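Local coordinates for protein ribonucleoside-diphosphate reductase subunit beta (Streptococcus sanguinis, PDB 4N83) that probably supplies DNA precursors as the dimanganese-binding small subunit of a class Ib ribonucleotide reductase, which converts ribonucleotides to deoxyribonucleotides, at residues 159-162 / 163-167. Numbering follows the deposited sequence.
Sequences FLFY and SGFFT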
loop_
_atom_site.group_PDB
_atom_site.type_symbol
_atom_site.label_atom_id
_atom_site.label_comp_id
_atom_site.label_asym_id
_atom_site.label_seq_id
_atom_site.Cartn_x
_atom_site.Cartn_y
_atom_site.Cartn_z
ATOM N N PHE A 159 -2.885 -11.703 18.363
ATOM C CA PHE A 159 -3.277 -12.090 19.723
ATOM C C PHE A 159 -4.460 -11.273 20.262
ATOM O O PHE A 159 -5.541 -11.823 20.481
ATOM C CB PHE A 159 -2.046 -12.015 20.651
ATOM C CG PHE A 159 -2.356 -11.637 22.077
ATOM C CD1 PHE A 159 -3.143 -12.454 22.879
ATOM C CD2 PHE A 159 -1.837 -10.469 22.624
ATOM C CE1 PHE A 159 -3.421 -12.104 24.189
ATOM C CE2 PHE A 159 -2.109 -10.117 23.935
ATOM C CZ PHE A 159 -2.903 -10.936 24.718
ATOM N N LEU A 160 -4.260 -9.973 20.465
ATOM C CA LEU A 160 -5.273 -9.128 21.118
ATOM C C LEU A 160 -6.334 -8.562 20.164
ATOM O O LEU A 160 -7.277 -7.900 20.606
ATOM C CB LEU A 160 -4.608 -8.011 21.937
ATOM C CG LEU A 160 -3.734 -6.969 21.225
ATOM C CD1 LEU A 160 -4.557 -5.790 20.720
ATOM C CD2 LEU A 160 -2.625 -6.487 22.151
ATOM N N PHE A 161 -6.180 -8.818 18.865
ATOM C CA PHE A 161 -7.250 -8.569 17.891
ATOM C C PHE A 161 -8.382 -9.589 18.064
ATOM O O PHE A 161 -9.540 -9.298 17.764
ATOM C CB PHE A 161 -6.714 -8.643 16.450
ATOM C CG PHE A 161 -6.621 -7.308 15.752
ATOM C CD1 PHE A 161 -7.299 -7.086 14.560
ATOM C CD2 PHE A 161 -5.848 -6.280 16.275
ATOM C CE1 PHE A 161 -7.212 -5.868 13.908
ATOM C CE2 PHE A 161 -5.757 -5.060 15.627
ATOM C CZ PHE A 161 -6.441 -4.852 14.443
ATOM N N TYR A 162 -8.036 -10.778 18.555
ATOM C CA TYR A 162 -8.974 -11.900 18.628
ATOM C C TYR A 162 -9.996 -11.799 19.763
ATOM O O TYR A 162 -10.949 -12.579 19.804
ATOM C CB TYR A 162 -8.210 -13.224 18.706
ATOM C CG TYR A 162 -7.566 -13.604 17.392
ATOM C CD1 TYR A 162 -6.371 -13.016 16.983
ATOM C CD2 TYR A 162 -8.160 -14.537 16.546
ATOM C CE1 TYR A 162 -5.785 -13.354 15.776
ATOM C CE2 TYR A 162 -7.577 -14.881 15.338
ATOM C CZ TYR A 162 -6.390 -14.287 14.959
ATOM O OH TYR A 162 -5.806 -14.624 13.761
ATOM N N SER A 163 -9.799 -10.852 20.679
ATOM C CA SER A 163 -10.836 -10.496 21.650
ATOM C C SER A 163 -12.086 -10.013 20.913
ATOM O O SER A 163 -13.211 -10.277 21.340
ATOM C CB SER A 163 -10.343 -9.399 22.597
ATOM O OG SER A 163 -9.909 -8.257 21.878
ATOM N N GLY A 164 -11.868 -9.305 19.806
ATOM C CA GLY A 164 -12.947 -8.855 18.936
ATOM C C GLY A 164 -13.433 -9.922 17.969
ATOM O O GLY A 164 -14.635 -10.046 17.743
ATOM N N PHE A 165 -12.509 -10.699 17.402
ATOM C CA PHE A 165 -12.871 -11.743 16.432
ATOM C C PHE A 165 -13.734 -12.866 17.025
ATOM O O PHE A 165 -14.420 -13.568 16.282
ATOM C CB PHE A 165 -11.623 -12.367 15.783
ATOM C CG PHE A 165 -10.847 -11.433 14.883
ATOM C CD1 PHE A 165 -11.491 -10.527 14.045
ATOM C CD2 PHE A 165 -9.458 -11.498 14.840
ATOM C CE1 PHE A 165 -10.766 -9.689 13.211
ATOM C CE2 PHE A 165 -8.730 -10.664 14.005
ATOM C CZ PHE A 165 -9.386 -9.759 13.190
ATOM N N PHE A 166 -13.699 -13.032 18.348
ATOM C CA PHE A 166 -14.488 -14.065 19.034
ATOM C C PHE A 166 -15.992 -13.979 18.742
ATOM O O PHE A 166 -16.661 -15.008 18.618
ATOM C CB PHE A 166 -14.248 -13.987 20.550
ATOM C CG PHE A 166 -14.899 -15.098 21.334
ATOM C CD1 PHE A 166 -14.203 -16.263 21.626
ATOM C CD2 PHE A 166 -16.207 -14.973 21.792
ATOM C CE1 PHE A 166 -14.796 -17.284 22.352
ATOM C CE2 PHE A 166 -16.807 -15.991 22.514
ATOM C CZ PHE A 166 -16.101 -17.148 22.795
ATOM N N THR A 167 -16.516 -12.759 18.636
ATOM C CA THR A 167 -17.954 -12.540 18.435
ATOM C C THR A 167 -18.460 -12.971 17.044
ATOM O O THR A 167 -19.370 -13.795 16.961
ATOM C CB THR A 167 -18.350 -11.075 18.731
ATOM O OG1 THR A 167 -17.873 -10.705 20.031
ATOM C CG2 THR A 167 -19.863 -10.896 18.685
#
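F165 sets the edge of its ring on one face of the Y162 ring, a T-shaped pair with planes at 81° and centroids 5.1 Å apart. F165 CD2 is the atom that touches, standing over the centre of the Y162 ring, 3.7 Å from Y162 CD2. The chi1 of F165 (-67°) places CG anti to its carbonyl carbon, which turns the ring back toward the preceding residues. There it also meets F161, with F165 CZ 3.7 Å from F161 CD1 at the edge of the F161 ring. The F161 and F165 planes are oblique, at 56°; F161, Y162 and F165 together form an aromatic cluster. F161 O sits over one face of the F165 ring, offset toward its rim. G164 N donates to F161 O at 3.1 Å, from above the carbonyl plane, and F165 N adds a weak bond to the same oxygen. F166 N adds a bond to Y162 O at 3.1 Å, and together these bonds close the first turn of helix 162-173, onto F161 in the break after helix 148-160.

Packing is looser on the S163 side, where no rings mesh. S163 OG lies 2.9 Å from L160 O, but its bond to E232 competes for the same proton, so the link to L160 is unsettled. This looser side is not open to solvent: L160 packs on L228 and E232 of helix 211-240, while I184, I187 and I188 of helix 178-206 cover F165. F161 reaches D66, a manganese ligand, and its side chain passes about 4 Å from a manganese ion at the nearest atoms. The break between consecutive helices thus puts a phenylalanine beside the dimanganese site, within the ferritin-like helical fold of ribonucleotide reductase small subunits.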